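Local coordinates for glycoside hydrolase family protein (Novosphingobium sp. PP1Y, PDB 6Q2F) that probably hydrolyses terminal alpha-L-rhamnose from rhamnosylated substrates and carries a bound sodium ion, at residues A[521-526]-A[557-562]; A[550-555]-A[829-834]. All blocks are in the same frame, centred on the assembly; numbering follows the deposited sequence.

Contact 1 (A[521-526]-A[557-562]); sequences QRLRGY and LADLLA
R524 reaches D559 through a chain bent at chi2 (-83°) and again at chi3, which swings its guanidinium toward 557-562, while CG of D559 stands beside its own backbone N (chi1 -72°) and sends the carboxylate back from the opposite direction. The grip is end-on, but both nitrogens share one oxygen: R524 NH1 lies 2.8 Å and R524 NH2 2.9 Å from D559 OD2, so this is a forked salt bridge and not the two-oxygen pairing. OD2 sits in the guanidinium plane, yet the carboxylate is turned 50° from it; NH2 meets OD2 nearly along the C-O bond, NH1 from the anti side and well tilted out of the carboxylate plane. R524 NH1 also bonds T556 OG1 on the same long helix. Leucine suits the place beside the charges: L523 CB lies over one face of the R524 guanidinium, near its rim, and L523 CD1 packs 3.7 Å from D559 CB and 4.0 Å from L560 CD2, giving the bridge an aliphatic flank. A leucine in place of R524 would probably leave D559 OD2 without its charged mate and T556 OG1 without the donor NH1. The contact thus sets the C-terminal end of helix 516-524, followed by G525 with positive phi, against the middle of the long helix 543-575, with L560 packing on M516 and Q519.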
ATOM      1  N   GLN A 521       0.497 -27.494 -12.111  1.00 29.12           N
ATOM      2  CA  GLN A 521       0.897 -28.106 -13.371  1.00 31.12           C
ATOM      3  C   GLN A 521       0.710 -27.142 -14.534  1.00 32.09           C
ATOM      4  O   GLN A 521       1.590 -27.010 -15.393  1.00 32.49           O
ATOM      5  CB  GLN A 521       0.093 -29.386 -13.603  1.00 26.90           C
ATOM      6  CG  GLN A 521       0.314 -29.980 -14.969  1.00 33.15           C
ATOM      7  CD  GLN A 521       1.590 -30.768 -15.024  1.00 39.52           C
ATOM      8  OE1 GLN A 521       1.820 -31.644 -14.195  1.00 41.56           O
ATOM      9  NE2 GLN A 521       2.438 -30.456 -15.987  1.00 38.17           N
ATOM     10  N   ARG A 522      -0.429 -26.454 -14.582  1.00 29.33           N
ATOM     11  CA  ARG A 522      -0.692 -25.590 -15.726  1.00 27.67           C
ATOM     12  C   ARG A 522       0.234 -24.375 -15.720  1.00 32.61           C
ATOM     13  O   ARG A 522       0.678 -23.923 -16.780  1.00 31.89           O
ATOM     14  CB  ARG A 522      -2.157 -25.150 -15.732  1.00 29.31           C
ATOM     15  CG  ARG A 522      -2.437 -23.871 -16.577  1.00 29.53           C
ATOM     16  CD  ARG A 522      -3.891 -23.404 -16.439  1.00 34.89           C
ATOM     17  NE  ARG A 522      -4.152 -22.715 -15.165  1.00 37.60           N
ATOM     18  CZ  ARG A 522      -3.941 -21.416 -14.951  1.00 40.03           C
ATOM     19  NH1 ARG A 522      -3.440 -20.650 -15.919  1.00 33.04           N
ATOM     20  NH2 ARG A 522      -4.203 -20.885 -13.760  1.00 34.00           N
ATOM     21  N   LEU A 523       0.551 -23.840 -14.533  1.00 35.22           N
ATOM     22  CA  LEU A 523       1.324 -22.602 -14.470  1.00 32.63           C
ATOM     23  C   LEU A 523       2.824 -22.837 -14.425  1.00 29.20           C
ATOM     24  O   LEU A 523       3.576 -21.996 -14.922  1.00 34.03           O
ATOM     25  CB  LEU A 523       0.905 -21.762 -13.249  1.00 27.18           C
ATOM     26  CG  LEU A 523      -0.469 -21.083 -13.275  1.00 29.09           C
ATOM     27  CD1 LEU A 523      -0.974 -20.718 -11.864  1.00 23.40           C
ATOM     28  CD2 LEU A 523      -0.404 -19.818 -14.129  1.00 29.25           C
ATOM     29  N   ARG A 524       3.285 -23.922 -13.802  1.00 30.19           N
ATOM     30  CA  ARG A 524       4.718 -24.171 -13.675  1.00 26.21           C
ATOM     31  C   ARG A 524       5.230 -25.226 -14.647  1.00 27.30           C
ATOM     32  O   ARG A 524       6.449 -25.356 -14.811  1.00 28.90           O
ATOM     33  CB  ARG A 524       5.063 -24.606 -12.245  1.00 25.74           C
ATOM     34  CG  ARG A 524       4.452 -23.708 -11.140  1.00 25.16           C
ATOM     35  CD  ARG A 524       5.309 -22.481 -10.895  1.00 24.39           C
ATOM     36  NE  ARG A 524       5.139 -21.443 -11.910  1.00 26.48           N
ATOM     37  CZ  ARG A 524       4.216 -20.484 -11.835  1.00 32.72           C
ATOM     38  NH1 ARG A 524       3.375 -20.463 -10.801  1.00 21.06           N
ATOM     39  NH2 ARG A 524       4.129 -19.550 -12.786  1.00 26.34           N
ATOM     40  N   GLY A 525       4.346 -26.009 -15.255  1.00 28.34           N
ATOM     41  CA  GLY A 525       4.752 -26.972 -16.258  1.00 29.63           C
ATOM     42  C   GLY A 525       5.231 -28.315 -15.755  1.00 34.89           C
ATOM     43  O   GLY A 525       5.772 -29.080 -16.556  1.00 41.18           O
ATOM     44  N   TYR A 526       5.093 -28.624 -14.464  1.00 32.45           N
ATOM     45  CA  TYR A 526       5.465 -29.948 -13.976  1.00 31.41           C
ATOM     46  C   TYR A 526       4.578 -30.333 -12.797  1.00 35.13           C
ATOM     47  O   TYR A 526       3.907 -29.493 -12.197  1.00 39.84           O
ATOM     48  CB  TYR A 526       6.953 -30.033 -13.574  1.00 26.94           C
ATOM     49  CG  TYR A 526       7.404 -29.168 -12.386  1.00 27.16           C
ATOM     50  CD1 TYR A 526       7.676 -27.814 -12.546  1.00 29.07           C
ATOM     51  CD2 TYR A 526       7.600 -29.727 -11.116  1.00 32.25           C
ATOM     52  CE1 TYR A 526       8.106 -27.019 -11.466  1.00 31.47           C
ATOM     53  CE2 TYR A 526       8.037 -28.942 -10.027  1.00 31.11           C
ATOM     54  CZ  TYR A 526       8.285 -27.599 -10.217  1.00 34.25           C
ATOM     55  OH  TYR A 526       8.719 -26.831  -9.144  1.00 34.64           O
ATOM     56  N   LEU A 557       0.637 -19.714  -5.853  1.00 26.35           N
ATOM     57  CA  LEU A 557      -0.331 -19.048  -4.989  1.00 28.98           C
ATOM     58  C   LEU A 557      -0.459 -17.577  -5.380  1.00 28.41           C
ATOM     59  O   LEU A 557      -1.568 -17.044  -5.493  1.00 28.75           O
ATOM     60  CB  LEU A 557       0.093 -19.188  -3.525  1.00 28.54           C
ATOM     61  CG  LEU A 557       0.188 -20.592  -2.918  1.00 24.54           C
ATOM     62  CD1 LEU A 557       0.871 -20.560  -1.558  1.00 26.88           C
ATOM     63  CD2 LEU A 557      -1.219 -21.178  -2.777  1.00 20.60           C
ATOM     64  N   ALA A 558       0.683 -16.918  -5.624  1.00 23.66           N
ATOM     65  CA  ALA A 558       0.652 -15.519  -6.052  1.00 22.88           C
ATOM     66  C   ALA A 558      -0.084 -15.374  -7.374  1.00 26.25           C
ATOM     67  O   ALA A 558      -0.888 -14.454  -7.536  1.00 25.94           O
ATOM     68  CB  ALA A 558       2.071 -14.967  -6.157  1.00 21.11           C
ATOM     69  N   ASP A 559       0.155 -16.294  -8.321  1.00 26.83           N
ATOM     70  CA  ASP A 559      -0.556 -16.249  -9.600  1.00 24.61           C
ATOM     71  C   ASP A 559      -2.061 -16.371  -9.395  1.00 24.87           C
ATOM     72  O   ASP A 559      -2.852 -15.681 -10.049  1.00 27.41           O
ATOM     73  CB  ASP A 559      -0.071 -17.378 -10.525  1.00 26.25           C
ATOM     74  CG  ASP A 559       1.340 -17.140 -11.089  1.00 27.39           C
ATOM     75  OD1 ASP A 559       1.801 -15.967 -11.139  1.00 30.37           O
ATOM     76  OD2 ASP A 559       1.976 -18.142 -11.486  1.00 32.40           O
ATOM     77  N   LEU A 560      -2.477 -17.280  -8.514  1.00 21.62           N
ATOM     78  CA  LEU A 560      -3.906 -17.520  -8.349  1.00 26.46           C
ATOM     79  C   LEU A 560      -4.581 -16.366  -7.609  1.00 25.73           C
ATOM     80  O   LEU A 560      -5.718 -16.008  -7.921  1.00 23.99           O
ATOM     81  CB  LEU A 560      -4.136 -18.862  -7.648  1.00 23.50           C
ATOM     82  CG  LEU A 560      -3.646 -20.128  -8.391  1.00 23.87           C
ATOM     83  CD1 LEU A 560      -3.793 -21.372  -7.532  1.00 25.22           C
ATOM     84  CD2 LEU A 560      -4.369 -20.325  -9.715  1.00 22.64           C
ATOM     85  N   LEU A 561      -3.884 -15.754  -6.651  1.00 21.10           N
ATOM     86  CA  LEU A 561      -4.417 -14.553  -6.004  1.00 21.78           C
ATOM     87  C   LEU A 561      -4.813 -13.518  -7.053  1.00 24.37           C
ATOM     88  O   LEU A 561      -5.946 -13.027  -7.070  1.00 28.85           O
ATOM     89  CB  LEU A 561      -3.378 -13.969  -5.042  1.00 23.71           C
ATOM     90  CG  LEU A 561      -3.864 -12.731  -4.313  1.00 23.49           C
ATOM     91  CD1 LEU A 561      -5.036 -13.076  -3.381  1.00 20.71           C
ATOM     92  CD2 LEU A 561      -2.720 -12.094  -3.491  1.00 19.37           C
ATOM     93  N   ALA A 562      -3.896 -13.235  -7.987  1.00 21.23           N
ATOM     94  CA  ALA A 562      -4.145 -12.212  -8.997  1.00 22.79           C
ATOM     95  C   ALA A 562      -5.256 -12.623  -9.949  1.00 24.79           C
ATOM     96  O   ALA A 562      -6.126 -11.816 -10.286  1.00 25.37           O
ATOM     97  CB  ALA A 562      -2.857 -11.919  -9.769  1.00 19.65           C
TER

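Contact 2 (A[550-555]-A[829-834]); sequences LYDYRR and SNTSAQ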
ATOM      1  N   LEU A 550       9.575 -25.006  -3.762  1.00 30.24           N
ATOM      2  CA  LEU A 550       8.797 -24.167  -2.859  1.00 29.27           C
ATOM      3  C   LEU A 550       8.592 -22.780  -3.454  1.00 27.47           C
ATOM      4  O   LEU A 550       7.480 -22.237  -3.391  1.00 32.07           O
ATOM      5  CB  LEU A 550       9.472 -24.117  -1.484  1.00 35.04           C
ATOM      6  CG  LEU A 550       9.535 -25.526  -0.864  1.00 36.20           C
ATOM      7  CD1 LEU A 550      10.516 -25.626   0.304  1.00 35.72           C
ATOM      8  CD2 LEU A 550       8.145 -26.010  -0.451  1.00 33.03           C
ATOM      9  N   TYR A 551       9.634 -22.209  -4.075  1.00 31.98           N
ATOM     10  CA  TYR A 551       9.468 -20.981  -4.853  1.00 30.83           C
ATOM     11  C   TYR A 551       8.340 -21.118  -5.871  1.00 28.28           C
ATOM     12  O   TYR A 551       7.473 -20.241  -5.982  1.00 28.08           O
ATOM     13  CB  TYR A 551      10.776 -20.617  -5.571  1.00 32.37           C
ATOM     14  CG  TYR A 551      10.621 -19.488  -6.585  1.00 28.37           C
ATOM     15  CD1 TYR A 551      10.279 -19.752  -7.904  1.00 29.89           C
ATOM     16  CD2 TYR A 551      10.793 -18.158  -6.212  1.00 28.49           C
ATOM     17  CE1 TYR A 551      10.112 -18.722  -8.834  1.00 26.54           C
ATOM     18  CE2 TYR A 551      10.641 -17.116  -7.142  1.00 27.86           C
ATOM     19  CZ  TYR A 551      10.288 -17.411  -8.441  1.00 25.39           C
ATOM     20  OH  TYR A 551      10.131 -16.399  -9.381  1.00 30.68           O
ATOM     21  N   ASP A 552       8.352 -22.210  -6.642  1.00 25.97           N
ATOM     22  CA  ASP A 552       7.304 -22.458  -7.631  1.00 24.53           C
ATOM     23  C   ASP A 552       5.937 -22.580  -6.971  1.00 27.43           C
ATOM     24  O   ASP A 552       4.918 -22.163  -7.539  1.00 26.50           O
ATOM     25  CB  ASP A 552       7.617 -23.741  -8.425  1.00 22.95           C
ATOM     26  CG  ASP A 552       8.751 -23.549  -9.419  1.00 34.88           C
ATOM     27  OD1 ASP A 552       8.990 -22.379  -9.804  1.00 29.71           O
ATOM     28  OD2 ASP A 552       9.392 -24.556  -9.817  1.00 29.86           O
ATOM     29  N   TYR A 553       5.893 -23.176  -5.780  1.00 27.03           N
ATOM     30  CA  TYR A 553       4.622 -23.307  -5.081  1.00 28.21           C
ATOM     31  C   TYR A 553       4.123 -21.947  -4.622  1.00 28.58           C
ATOM     32  O   TYR A 553       2.965 -21.590  -4.858  1.00 27.90           O
ATOM     33  CB  TYR A 553       4.775 -24.276  -3.909  1.00 32.05           C
ATOM     34  CG  TYR A 553       3.467 -24.731  -3.318  1.00 32.96           C
ATOM     35  CD1 TYR A 553       2.817 -25.857  -3.812  1.00 31.37           C
ATOM     36  CD2 TYR A 553       2.878 -24.033  -2.271  1.00 31.56           C
ATOM     37  CE1 TYR A 553       1.623 -26.280  -3.271  1.00 31.22           C
ATOM     38  CE2 TYR A 553       1.672 -24.440  -1.726  1.00 30.71           C
ATOM     39  CZ  TYR A 553       1.051 -25.574  -2.232  1.00 33.46           C
ATOM     40  OH  TYR A 553      -0.143 -26.000  -1.703  1.00 32.67           O
ATOM     41  N   ARG A 554       5.001 -21.155  -3.997  1.00 24.15           N
ATOM     42  CA  ARG A 554       4.630 -19.799  -3.611  1.00 23.80           C
ATOM     43  C   ARG A 554       4.212 -18.994  -4.824  1.00 30.15           C
ATOM     44  O   ARG A 554       3.267 -18.201  -4.757  1.00 34.36           O
ATOM     45  CB  ARG A 554       5.791 -19.112  -2.882  1.00 24.34           C
ATOM     46  CG  ARG A 554       6.108 -19.731  -1.509  1.00 27.84           C
ATOM     47  CD  ARG A 554       7.034 -18.823  -0.708  1.00 32.07           C
ATOM     48  NE  ARG A 554       8.213 -18.475  -1.490  1.00 31.14           N
ATOM     49  CZ  ARG A 554       9.285 -19.252  -1.610  1.00 30.97           C
ATOM     50  NH1 ARG A 554       9.343 -20.422  -0.983  1.00 26.76           N
ATOM     51  NH2 ARG A 554      10.306 -18.855  -2.348  1.00 30.92           N
ATOM     52  N   ARG A 555       4.882 -19.212  -5.959  1.00 25.91           N
ATOM     53  CA  ARG A 555       4.559 -18.425  -7.145  1.00 23.57           C
ATOM     54  C   ARG A 555       3.189 -18.796  -7.687  1.00 22.14           C
ATOM     55  O   ARG A 555       2.453 -17.938  -8.199  1.00 24.11           O
ATOM     56  CB  ARG A 555       5.638 -18.617  -8.206  1.00 25.76           C
ATOM     57  CG  ARG A 555       5.364 -17.837  -9.480  1.00 27.35           C
ATOM     58  CD  ARG A 555       6.635 -17.619 -10.267  1.00 28.22           C
ATOM     59  NE  ARG A 555       6.383 -16.906 -11.516  1.00 26.26           N
ATOM     60  CZ  ARG A 555       7.339 -16.384 -12.276  1.00 26.67           C
ATOM     61  NH1 ARG A 555       8.608 -16.488 -11.897  1.00 28.20           N
ATOM     62  NH2 ARG A 555       7.023 -15.744 -13.398  1.00 27.22           N
ATOM     63  N   SER A 829      13.411 -21.123 -10.291  1.00 32.10           N
ATOM     64  CA  SER A 829      12.339 -22.068 -10.577  1.00 32.34           C
ATOM     65  C   SER A 829      12.900 -23.404 -11.061  1.00 35.77           C
ATOM     66  O   SER A 829      14.011 -23.479 -11.587  1.00 37.87           O
ATOM     67  CB  SER A 829      11.393 -21.478 -11.632  1.00 23.19           C
ATOM     68  OG  SER A 829      10.417 -22.414 -12.044  1.00 35.80           O
ATOM     69  N   ASN A 830      12.115 -24.471 -10.855  1.00 30.25           N
ATOM     70  CA  ASN A 830      12.397 -25.804 -11.387  1.00 31.92           C
ATOM     71  C   ASN A 830      11.818 -26.014 -12.779  1.00 39.03           C
ATOM     72  O   ASN A 830      12.042 -27.079 -13.371  1.00 39.91           O
ATOM     73  CB  ASN A 830      11.818 -26.888 -10.476  1.00 35.45           C
ATOM     74  CG  ASN A 830      12.714 -27.221  -9.318  1.00 38.50           C
ATOM     75  OD1 ASN A 830      13.928 -27.059  -9.394  1.00 46.35           O
ATOM     76  ND2 ASN A 830      12.116 -27.723  -8.233  1.00 35.28           N
ATOM     77  N   THR A 831      11.060 -25.043 -13.303  1.00 32.20           N
ATOM     78  CA  THR A 831      10.343 -25.253 -14.557  1.00 36.04           C
ATOM     79  C   THR A 831      11.293 -25.660 -15.683  1.00 42.44           C
ATOM     80  O   THR A 831      11.061 -26.658 -16.380  1.00 42.37           O
ATOM     81  CB  THR A 831       9.561 -23.990 -14.921  1.00 28.74           C
ATOM     82  OG1 THR A 831       8.480 -23.834 -13.997  1.00 34.26           O
ATOM     83  CG2 THR A 831       8.992 -24.075 -16.363  1.00 29.46           C
ATOM     84  N   SER A 832      12.389 -24.921 -15.854  1.00 39.19           N
ATOM     85  CA  SER A 832      13.278 -25.219 -16.969  1.00 41.25           C
ATOM     86  C   SER A 832      13.996 -26.554 -16.776  1.00 43.71           C
ATOM     87  O   SER A 832      14.191 -27.291 -17.751  1.00 46.49           O
ATOM     88  CB  SER A 832      14.269 -24.071 -17.187  1.00 35.91           C
ATOM     89  OG  SER A 832      15.000 -23.756 -16.015  1.00 47.14           O
ATOM     90  N   ALA A 833      14.372 -26.909 -15.545  1.00 37.69           N
ATOM     91  CA  ALA A 833      14.982 -28.220 -15.341  1.00 41.58           C
ATOM     92  C   ALA A 833      13.973 -29.339 -15.601  1.00 45.08           C
ATOM     93  O   ALA A 833      14.297 -30.347 -16.242  1.00 43.07           O
ATOM     94  CB  ALA A 833      15.561 -28.339 -13.930  1.00 34.73           C
ATOM     95  N   GLN A 834      12.727 -29.161 -15.129  1.00 45.94           N
ATOM     96  CA  GLN A 834      11.709 -30.197 -15.302  1.00 45.71           C
ATOM     97  C   GLN A 834      11.309 -30.364 -16.763  1.00 39.63           C
ATOM     98  O   GLN A 834      10.969 -31.472 -17.184  1.00 46.21           O
ATOM     99  CB  GLN A 834      10.477 -29.868 -14.464  1.00 36.68           C
ATOM    100  CG  GLN A 834      10.704 -29.978 -12.970  1.00 38.62           C
ATOM    101  CD  GLN A 834      10.843 -31.426 -12.526  1.00 44.50           C
ATOM    102  OE1 GLN A 834      10.029 -32.271 -12.890  1.00 48.89           O
ATOM    103  NE2 GLN A 834      11.876 -31.717 -11.755  1.00 38.45           N
TER
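D552 meets the 829-834 segment with both carboxylate oxygens. S829 OG donates to D552 OD1 at 2.7 Å, and the backbone N of N830 donates to D552 OD2 at 2.9 Å with an N-H...O angle of 157°. Each oxygen is approached on its syn side, both donors a little out of the carboxylate plane, so the two bonds fix the rotation of the group. Y526 OH, from the loop just after helix 516-524, is a further hydrogen-bond partner of D552 OD2. Aspartate suits this place because its short chain holds two acceptors close to the helix surface, where the backbones come within 5.8 Å between the CA atoms of D552 and S829.

The serine is positioned in turn by what it caps. With OG anti to its backbone N (chi1 174°), S829 also accepts from T831 N, at 3.0 Å to OG, at the turn leading into the short helix 831-834. One small hydroxyl thereby donates to the aspartate and receives from the turn. The Y551 ring packs beside it, CE1 4.1 Å from S829 CB.

Farther out, T831 OG1 bonds to the carbonyl of R524, at the end of helix 516-524. N830 ND2 reaches back to the carbonyl of Q545, earlier on the same helix as D552, so N830 is held by side chain and backbone alike. The hydroxyl of Y551 bonds to the carbonyl of E740.

The chemistry is that of a buried acid supplied with neutral donors: hydroxyls and a peptide N-H, together with the turn into helix 831-834, would be expected to stabilise a negative carboxylate and favour its ionised form.

In the fold
Both contacts use the long helix 543-575, contact 2 on an earlier part of it and contact 1 a little farther along, their centres about 10 Å apart. Contact 1 is partly buried and joins segments about 30 residues apart, pairing opposite charges beside leucine packing; contact 2 is buried, brings in a segment 274 residues distant, and relies on neutral donors to one carboxylate and on helix capping. The 521-526 segment ties them together, since it also hydrogen-bonds to both partners of contact 2. Thus the end of helix 516-524, with the loop that follows it, touches both the long helix and the 829-834 turn.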